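Local coordinates for protein sphingomyelinase C (Streptomyces griseocarneus, PDB 7CNE) that belongs to the endonuclease/exonuclease/phosphatase family and has a DNase I-like fold in which two mixed beta sheets pack face to face, at residues A[9-14]-A[292-297]; A[195-200]-A[246-251]; A[217-222]-A[261-266]. One frame throughout, in Å; residues are numbered along the deposited sequence.

Interaction 1: A[9-14]-A[292-297]; sequences SLKVLT and PVIAGA
Val-12 and Ala-295 form an antiparallel hydrogen-bonded pair: Val-12 N donates to Ala-295 O at 2.8 Å, and Ala-295 N donates to Val-12 O at 2.7 Å. Thr-14 and Val-293 repeat the exchange, with Thr-14 N 2.9 Å from Val-293 O. Their side chains lie side by side, Thr-14 CG2 resting 3.7 Å from Val-293 CB, while Thr-14 OG1 turns to Gln-52. Branching at CB suits both residues to extended backbone. Between these pairs Leu-13 and Ile-294 project from the other face. With CG opposite the backbone N (chi1 164°), a second torsion of 72° swings Leu-13 CD1 toward the neighbouring strand, 3.5 Å from Pro-292 CB and 4.0 Å from Ile-294 CG1. Toward Ser-9 direct backbone bonding stops, and a water joins the chains: it accepts from Ala-297 N, donates to Leu-10 O and bonds to Ser-9 OG.

Further out, Lys-11 and Leu-13 use their other backbone edge to bond Asp-47, Val-48 and Val-50, and strand 261-265 lies beyond 293-297. The face carrying Val-12, Thr-14, Val-293 and Ala-295 packs on strand 247-251 of the second sheet, where the small Ala-295 allows Val-249 a close approach. Pairing the first and last strands of the chain inside one sheet of a two-sheet sandwich is typical of the DNase I-like fold.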
loop_
_atom_site.group_PDB
_atom_site.type_symbol
_atom_site.label_atom_id
_atom_site.label_comp_id
_atom_site.label_asym_id
_atom_site.label_seq_id
_atom_site.Cartn_x
_atom_site.Cartn_y
_atom_site.Cartn_z
ATOM N N SER A 9 -17.319 -8.347 8.262
ATOM C CA SER A 9 -16.988 -6.927 8.222
ATOM C C SER A 9 -15.584 -6.723 8.794
ATOM O O SER A 9 -15.362 -6.916 9.995
ATOM C CB SER A 9 -18.024 -6.137 9.008
ATOM O OG SER A 9 -17.810 -4.753 8.886
ATOM N N LEU A 10 -14.643 -6.325 7.944
ATOM C CA LEU A 10 -13.234 -6.238 8.300
ATOM C C LEU A 10 -12.751 -4.790 8.316
ATOM O O LEU A 10 -13.229 -3.947 7.551
ATOM C CB LEU A 10 -12.355 -7.038 7.318
ATOM C CG LEU A 10 -12.449 -8.567 7.256
ATOM C CD1 LEU A 10 -11.252 -9.129 6.477
ATOM C CD2 LEU A 10 -12.501 -9.163 8.653
ATOM N N LYS A 11 -11.772 -4.528 9.179
ATOM C CA LYS A 11 -11.091 -3.241 9.269
ATOM C C LYS A 11 -9.745 -3.360 8.567
ATOM O O LYS A 11 -8.933 -4.212 8.939
ATOM C CB LYS A 11 -10.882 -2.864 10.734
ATOM C CG LYS A 11 -10.897 -1.387 11.051
ATOM C CD LYS A 11 -11.499 -1.194 12.444
ATOM C CE LYS A 11 -11.795 0.262 12.717
ATOM N NZ LYS A 11 -10.858 0.851 13.725
ATOM N N VAL A 12 -9.493 -2.514 7.570
ATOM C CA VAL A 12 -8.297 -2.670 6.737
ATOM C C VAL A 12 -7.498 -1.374 6.731
ATOM O O VAL A 12 -8.033 -0.309 6.393
ATOM C CB VAL A 12 -8.649 -3.094 5.302
ATOM C CG1 VAL A 12 -7.366 -3.243 4.470
ATOM C CG2 VAL A 12 -9.447 -4.418 5.330
ATOM N N LEU A 13 -6.220 -1.469 7.101
ATOM C CA LEU A 13 -5.291 -0.343 7.053
ATOM C C LEU A 13 -4.415 -0.440 5.811
ATOM O O LEU A 13 -3.878 -1.507 5.504
ATOM C CB LEU A 13 -4.405 -0.312 8.304
ATOM C CG LEU A 13 -3.133 0.540 8.270
ATOM C CD1 LEU A 13 -3.464 2.046 8.307
ATOM C CD2 LEU A 13 -2.205 0.168 9.430
ATOM N N THR A 14 -4.261 0.672 5.098
ATOM C CA THR A 14 -3.216 0.773 4.093
ATOM C C THR A 14 -2.308 1.926 4.491
ATOM O O THR A 14 -2.792 2.991 4.885
ATOM C CB THR A 14 -3.780 0.941 2.661
ATOM O OG1 THR A 14 -2.702 1.036 1.732
ATOM C CG2 THR A 14 -4.689 2.164 2.508
ATOM N N PRO A 292 -1.921 7.276 7.156
ATOM C CA PRO A 292 -2.626 5.995 7.071
ATOM C C PRO A 292 -4.084 6.193 6.675
ATOM O O PRO A 292 -4.720 7.197 7.010
ATOM C CB PRO A 292 -2.509 5.433 8.494
ATOM C CG PRO A 292 -2.403 6.670 9.365
ATOM C CD PRO A 292 -1.533 7.603 8.541
ATOM N N VAL A 293 -4.606 5.220 5.936
ATOM C CA VAL A 293 -6.015 5.171 5.579
ATOM C C VAL A 293 -6.597 3.914 6.205
ATOM O O VAL A 293 -6.095 2.807 5.974
ATOM C CB VAL A 293 -6.219 5.179 4.056
ATOM C CG1 VAL A 293 -7.672 4.849 3.705
ATOM C CG2 VAL A 293 -5.805 6.527 3.491
ATOM N N ILE A 294 -7.636 4.082 7.009
ATOM C CA ILE A 294 -8.299 2.973 7.672
ATOM C C ILE A 294 -9.672 2.826 7.043
ATOM O O ILE A 294 -10.448 3.789 6.980
ATOM C CB ILE A 294 -8.388 3.184 9.188
ATOM C CG1 ILE A 294 -6.980 3.132 9.794
ATOM C CG2 ILE A 294 -9.304 2.118 9.813
ATOM C CD1 ILE A 294 -6.889 3.695 11.187
ATOM N N ALA A 295 -9.958 1.625 6.560
ATOM C CA ALA A 295 -11.197 1.322 5.867
ATOM C C ALA A 295 -12.043 0.374 6.695
ATOM O O ALA A 295 -11.528 -0.595 7.257
ATOM C CB ALA A 295 -10.918 0.681 4.513
ATOM N N GLY A 296 -13.347 0.618 6.726
ATOM C CA GLY A 296 -14.230 -0.305 7.412
ATOM C C GLY A 296 -15.665 0.154 7.294
ATOM O O GLY A 296 -15.952 1.272 6.854
ATOM N N ALA A 297 -16.568 -0.742 7.685
ATOM C CA ALA A 297 -17.984 -0.412 7.674
ATOM C C ALA A 297 -18.250 0.658 8.719
ATOM O O ALA A 297 -17.830 0.538 9.875
ATOM C CB ALA A 297 -18.840 -1.650 7.947
HETATM O O HOH W 1 -15.682 -3.244 8.661
#

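Interaction 2: A[195-200]-A[246-251]; sequences LNVDSH and LDYVLH
Leu-246 O is approached by two successive backbone amides: Leu-195 N at 3.0 Å, nearly along the C=O axis, and Asn-196 N in a weak bond at 3.5 Å. The near-zero psi of Leu-195 turns these two N-H groups to the same side; positive phi at Asn-196 (57°), a conformation asparagine tolerates better than most residues, then redirects the chain toward Val-197.

A shorter bond comes from the tyrosine. Tyr-248 OH donates to Val-197 O at 2.6 Å; the acceptor lies in the plane of the ring at its edge, whereas the hydroxyl sits 36° above the carbonyl plane. Tyr-248 CG lies opposite the carbonyl carbon (chi1 -56°), which carries the ring out from strand 247-251 toward the loop, and its length lets the hydroxyl span the gap. Val-197 O also receives the CA-H of Leu-246. Ser-199 CB reaches the same end of the ring, 3.2 Å from Tyr-248 OH, while Ser-199 OG is bonded to Asp-245.

Leu-195 and Asn-196 close a Gly-Asp-Leu-Asn run just after strand 188-192, a sequence signature of this family; a bound succinic acid accepts a hydrogen bond from Asn-196 ND2, which also bonds Ala-151 O. Apolar contacts accompany the polar ones. Leu-195 CD1 meets Tyr-248 CD1 obliquely at 3.6 Å, and Leu-246 CD2 lies against the backbone linking Val-197 to Asp-198, 3.6 Å from Asp-198 N. Leucine suits both places, offering flexible methyl branches to buried surfaces; Leu-195 and Val-197 also pack on helices 162-180 and 203-211.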
loop_
_atom_site.group_PDB
_atom_site.type_symbol
_atom_site.label_atom_id
_atom_site.label_comp_id
_atom_site.label_asym_id
_atom_site.label_seq_id
_atom_site.Cartn_x
_atom_site.Cartn_y
_atom_site.Cartn_z
ATOM N N LEU A 195 -2.405 3.810 -4.443
ATOM C CA LEU A 195 -2.714 3.662 -5.859
ATOM C C LEU A 195 -2.237 4.839 -6.696
ATOM O O LEU A 195 -2.387 4.799 -7.921
ATOM C CB LEU A 195 -4.215 3.435 -6.064
ATOM C CG LEU A 195 -4.812 2.360 -5.152
ATOM C CD1 LEU A 195 -6.279 2.140 -5.463
ATOM C CD2 LEU A 195 -4.030 1.051 -5.292
ATOM N N ASN A 196 -1.653 5.865 -6.072
ATOM C CA ASN A 196 -1.014 6.975 -6.778
ATOM C C ASN A 196 -1.976 7.677 -7.729
ATOM O O ASN A 196 -1.568 8.185 -8.774
ATOM C CB ASN A 196 0.247 6.507 -7.517
ATOM C CG ASN A 196 1.505 6.783 -6.722
ATOM O OD1 ASN A 196 1.688 7.888 -6.237
ATOM N ND2 ASN A 196 2.367 5.776 -6.563
ATOM N N VAL A 197 -3.256 7.689 -7.363
ATOM C CA VAL A 197 -4.311 8.396 -8.080
ATOM C C VAL A 197 -4.962 9.376 -7.110
ATOM O O VAL A 197 -5.506 8.963 -6.076
ATOM C CB VAL A 197 -5.363 7.424 -8.643
ATOM C CG1 VAL A 197 -6.525 8.195 -9.263
ATOM C CG2 VAL A 197 -4.735 6.470 -9.656
ATOM N N ASP A 198 -4.940 10.660 -7.457
ATOM C CA ASP A 198 -5.537 11.691 -6.605
ATOM C C ASP A 198 -7.061 11.610 -6.646
ATOM O O ASP A 198 -7.668 11.729 -7.716
ATOM C CB ASP A 198 -5.061 13.070 -7.049
ATOM C CG ASP A 198 -5.518 14.182 -6.115
ATOM O OD1 ASP A 198 -5.811 13.910 -4.930
ATOM O OD2 ASP A 198 -5.590 15.335 -6.581
ATOM N N SER A 199 -7.682 11.431 -5.472
ATOM C CA SER A 199 -9.136 11.343 -5.396
ATOM C C SER A 199 -9.806 12.615 -5.880
ATOM O O SER A 199 -10.969 12.574 -6.289
ATOM C CB SER A 199 -9.592 11.049 -3.960
ATOM O OG SER A 199 -9.401 12.184 -3.132
ATOM N N HIS A 200 -9.098 13.734 -5.847
ATOM C CA HIS A 200 -9.642 15.014 -6.277
ATOM C C HIS A 200 -9.505 15.250 -7.777
ATOM O O HIS A 200 -9.887 16.322 -8.251
ATOM C CB HIS A 200 -8.958 16.138 -5.501
ATOM C CG HIS A 200 -9.117 16.015 -4.017
ATOM N ND1 HIS A 200 -8.152 15.452 -3.210
ATOM C CD2 HIS A 200 -10.132 16.377 -3.194
ATOM C CE1 HIS A 200 -8.567 15.469 -1.954
ATOM N NE2 HIS A 200 -9.765 16.025 -1.918
ATOM N N LEU A 246 -4.127 9.754 -2.156
ATOM C CA LEU A 246 -3.657 8.676 -3.020
ATOM C C LEU A 246 -3.948 7.255 -2.551
ATOM O O LEU A 246 -3.684 6.317 -3.317
ATOM C CB LEU A 246 -2.133 8.800 -3.223
ATOM C CG LEU A 246 -1.614 10.157 -3.709
ATOM C CD1 LEU A 246 -0.080 10.161 -3.822
ATOM C CD2 LEU A 246 -2.264 10.453 -5.037
ATOM N N ASP A 247 -4.467 7.056 -1.338
ATOM C CA ASP A 247 -4.459 5.752 -0.677
ATOM C C ASP A 247 -5.889 5.270 -0.435
ATOM O O ASP A 247 -6.730 6.038 0.037
ATOM C CB ASP A 247 -3.669 5.850 0.637
ATOM C CG ASP A 247 -2.223 6.329 0.417
ATOM O OD1 ASP A 247 -1.403 5.531 -0.090
ATOM O OD2 ASP A 247 -1.900 7.501 0.740
ATOM N N TYR A 248 -6.163 4.000 -0.758
ATOM C CA TYR A 248 -7.530 3.496 -0.856
ATOM C C TYR A 248 -7.633 2.053 -0.380
ATOM O O TYR A 248 -6.671 1.287 -0.456
ATOM C CB TYR A 248 -8.043 3.525 -2.304
ATOM C CG TYR A 248 -7.994 4.870 -2.998
ATOM C CD1 TYR A 248 -6.858 5.275 -3.699
ATOM C CD2 TYR A 248 -9.106 5.715 -2.994
ATOM C CE1 TYR A 248 -6.820 6.496 -4.363
ATOM C CE2 TYR A 248 -9.081 6.941 -3.659
ATOM C CZ TYR A 248 -7.927 7.321 -4.343
ATOM O OH TYR A 248 -7.870 8.539 -4.993
ATOM N N VAL A 249 -8.835 1.679 0.068
ATOM C CA VAL A 249 -9.248 0.279 0.205
ATOM C C VAL A 249 -10.641 0.189 -0.397
ATOM O O VAL A 249 -11.601 0.708 0.182
ATOM C CB VAL A 249 -9.260 -0.209 1.659
ATOM C CG1 VAL A 249 -9.611 -1.723 1.731
ATOM C CG2 VAL A 249 -7.933 0.097 2.362
ATOM N N LEU A 250 -10.760 -0.464 -1.550
ATOM C CA LEU A 250 -12.001 -0.441 -2.322
ATOM C C LEU A 250 -12.424 -1.855 -2.700
ATOM O O LEU A 250 -11.600 -2.665 -3.137
ATOM C CB LEU A 250 -11.850 0.412 -3.594
ATOM C CG LEU A 250 -11.546 1.898 -3.370
ATOM C CD1 LEU A 250 -11.194 2.626 -4.689
ATOM C CD2 LEU A 250 -12.712 2.584 -2.664
ATOM N N HIS A 251 -13.715 -2.133 -2.544
ATOM C CA HIS A 251 -14.289 -3.414 -2.922
ATOM C C HIS A 251 -14.456 -3.517 -4.437
ATOM O O HIS A 251 -14.459 -2.518 -5.165
ATOM C CB HIS A 251 -15.635 -3.617 -2.231
ATOM C CG HIS A 251 -15.509 -3.885 -0.770
ATOM N ND1 HIS A 251 -15.350 -5.157 -0.262
ATOM C CD2 HIS A 251 -15.479 -3.048 0.293
ATOM C CE1 HIS A 251 -15.248 -5.092 1.053
ATOM N NE2 HIS A 251 -15.320 -3.825 1.415
#

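Interaction 3: A[217-222]-A[261-266]; sequences DSRAGH and WRNTVV
Parallel strand pairing joins 218-221, an outermost strand of its sheet, to 261-265. Ala-220 is bonded through both its N and its O: Ala-220 N donates to Asn-263 O at 2.8 Å, and Ala-220 O accepts from Val-265 N at 3.0 Å. Just before the first bridge, between Ser-218 and Arg-262, Asp-217 OD2 takes Trp-261 N at 2.8 Å through its anti lone pair. The pairing ends where His-222 N meets Val-265 O, just after Gly-221, whose positive phi (80°) favours glycine.

Arginines extend on opposite faces. Arg-262, bent at chi3 (-71°), donates from NE to Ser-218 OG at 2.9 Å and lays one guanidinium face over Ala-220 CB, a methyl small enough to fit beneath it. Arg-219 runs extended from CG to NE. Val-265 CG2 covers one face of its guanidinium, 3.6 Å from NH2, and a water links NH1 to Asn-263 OD1; Arg-219 NE forms a salt bridge to Asp-245.

Asn-263 and Trp-261 bond Val-249 of the facing sheet through OD1 and NE1, and Arg-219 NH2 reaches Asp-247 O. Within its own sheet, strand 261-265 runs between 218-221 and the antiparallel 293-297, with strand 247-251 packed across it.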
loop_
_atom_site.group_PDB
_atom_site.type_symbol
_atom_site.label_atom_id
_atom_site.label_comp_id
_atom_site.label_asym_id
_atom_site.label_seq_id
_atom_site.Cartn_x
_atom_site.Cartn_y
_atom_site.Cartn_z
ATOM N N ASP A 217 -18.577 4.208 0.144
ATOM C CA ASP A 217 -19.763 5.013 0.409
ATOM C C ASP A 217 -19.391 6.370 0.990
ATOM O O ASP A 217 -20.123 7.346 0.803
ATOM C CB ASP A 217 -20.705 4.248 1.335
ATOM C CG ASP A 217 -21.236 2.981 0.689
ATOM O OD1 ASP A 217 -21.922 3.093 -0.346
ATOM O OD2 ASP A 217 -20.943 1.872 1.194
ATOM N N SER A 218 -18.252 6.463 1.677
ATOM C CA SER A 218 -17.775 7.754 2.141
ATOM C C SER A 218 -16.265 7.704 2.280
ATOM O O SER A 218 -15.695 6.666 2.628
ATOM C CB SER A 218 -18.422 8.182 3.469
ATOM O OG SER A 218 -18.155 7.278 4.517
ATOM N N ARG A 219 -15.630 8.824 1.962
ATOM C CA ARG A 219 -14.209 9.022 2.205
ATOM C C ARG A 219 -14.099 10.164 3.207
ATOM O O ARG A 219 -14.436 11.314 2.891
ATOM C CB ARG A 219 -13.449 9.312 0.908
ATOM C CG ARG A 219 -11.919 9.273 1.090
ATOM C CD ARG A 219 -11.145 9.403 -0.239
ATOM N NE ARG A 219 -9.712 9.504 0.028
ATOM C CZ ARG A 219 -8.900 8.460 0.194
ATOM N NH1 ARG A 219 -9.371 7.221 0.091
ATOM N NH2 ARG A 219 -7.607 8.662 0.452
ATOM N N ALA A 220 -13.632 9.845 4.404
ATOM C CA ALA A 220 -13.752 10.695 5.574
ATOM C C ALA A 220 -12.377 11.093 6.091
ATOM O O ALA A 220 -11.339 10.640 5.590
ATOM C CB ALA A 220 -14.558 9.976 6.662
ATOM N N GLY A 221 -12.375 11.942 7.120
ATOM C CA GLY A 221 -11.128 12.343 7.741
ATOM C C GLY A 221 -10.418 13.427 6.945
ATOM O O GLY A 221 -11.038 14.231 6.246
ATOM N N HIS A 222 -9.094 13.439 7.053
ATOM C CA HIS A 222 -8.306 14.491 6.431
ATOM C C HIS A 222 -8.453 14.420 4.911
ATOM O O HIS A 222 -8.563 13.320 4.348
ATOM C CB HIS A 222 -6.841 14.358 6.847
ATOM C CG HIS A 222 -6.003 15.544 6.495
ATOM N ND1 HIS A 222 -6.147 16.768 7.116
ATOM C CD2 HIS A 222 -5.001 15.695 5.595
ATOM C CE1 HIS A 222 -5.272 17.622 6.611
ATOM N NE2 HIS A 222 -4.566 16.996 5.686
ATOM N N TRP A 261 -19.417 1.341 3.512
ATOM C CA TRP A 261 -17.972 1.175 3.523
ATOM C C TRP A 261 -17.286 2.531 3.477
ATOM O O TRP A 261 -17.599 3.370 2.624
ATOM C CB TRP A 261 -17.546 0.321 2.334
ATOM C CG TRP A 261 -16.098 -0.008 2.307
ATOM C CD1 TRP A 261 -15.148 0.518 1.475
ATOM C CD2 TRP A 261 -15.428 -0.964 3.135
ATOM N NE1 TRP A 261 -13.918 -0.049 1.748
ATOM C CE2 TRP A 261 -14.067 -0.963 2.759
ATOM C CE3 TRP A 261 -15.847 -1.815 4.169
ATOM C CZ2 TRP A 261 -13.128 -1.782 3.370
ATOM C CZ3 TRP A 261 -14.919 -2.627 4.775
ATOM C CH2 TRP A 261 -13.569 -2.604 4.381
ATOM N N ARG A 262 -16.331 2.740 4.377
ATOM C CA ARG A 262 -15.646 4.016 4.519
ATOM C C ARG A 262 -14.136 3.844 4.345
ATOM O O ARG A 262 -13.571 2.805 4.696
ATOM C CB ARG A 262 -15.967 4.631 5.901
ATOM C CG ARG A 262 -15.213 5.920 6.242
ATOM C CD ARG A 262 -15.793 6.570 7.509
ATOM N NE ARG A 262 -17.118 7.137 7.252
ATOM C CZ ARG A 262 -17.765 7.957 8.075
ATOM N NH1 ARG A 262 -17.232 8.298 9.246
ATOM N NH2 ARG A 262 -18.957 8.424 7.730
ATOM N N ASN A 263 -13.489 4.862 3.775
ATOM C CA ASN A 263 -12.041 5.067 3.886
ATOM C C ASN A 263 -11.834 6.333 4.710
ATOM O O ASN A 263 -12.313 7.404 4.317
ATOM C CB ASN A 263 -11.361 5.252 2.518
ATOM C CG ASN A 263 -11.248 3.965 1.690
ATOM O OD1 ASN A 263 -10.576 3.964 0.651
ATOM N ND2 ASN A 263 -11.907 2.889 2.117
ATOM N N THR A 264 -11.120 6.233 5.827
ATOM C CA THR A 264 -10.820 7.398 6.658
ATOM C C THR A 264 -9.327 7.702 6.606
ATOM O O THR A 264 -8.500 6.844 6.940
ATOM C CB THR A 264 -11.267 7.178 8.104
ATOM O OG1 THR A 264 -12.665 6.878 8.116
ATOM C CG2 THR A 264 -11.024 8.433 8.930
ATOM N N VAL A 265 -8.987 8.914 6.178
ATOM C CA VAL A 265 -7.604 9.379 6.205
ATOM C C VAL A 265 -7.321 9.908 7.607
ATOM O O VAL A 265 -7.992 10.834 8.076
ATOM C CB VAL A 265 -7.360 10.461 5.145
ATOM C CG1 VAL A 265 -5.867 10.820 5.078
ATOM C CG2 VAL A 265 -7.888 10.003 3.768
ATOM N N VAL A 266 -6.344 9.319 8.284
ATOM C CA VAL A 266 -6.114 9.571 9.706
ATOM C C VAL A 266 -4.820 10.358 9.841
ATOM O O VAL A 266 -3.728 9.812 9.641
ATOM C CB VAL A 266 -6.051 8.268 10.514
ATOM C CG1 VAL A 266 -5.656 8.565 11.944
ATOM C CG2 VAL A 266 -7.388 7.525 10.461
HETATM O O HOH W 2 -11.991 6.110 -0.837
#

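Overall arrangement
Interactions 1 and 3 build neighbouring parts of one sheet: strand 293-297 pairs with 12-19 on one side and 261-265 on the other, the latter through Ile-294 O to Thr-264 N and Gly-296 O to Arg-262 N. Interaction 1, antiparallel and toward the sheet's middle, combines regular backbone bonds with mostly aliphatic side chains. Interaction 3, parallel and at the outermost strand, is more polar and more exposed, with arginines, serine and aspartate. Interaction 2, with no fully exposed residue among those that touch, uses a tyrosine hydroxyl and few backbone bonds to tie a loop to the second sheet's outermost strand, 247-251, which packs against the strands of interactions 1 and 3; Thr-14 CG2 lies 3.8 Å from Val-249 CG2.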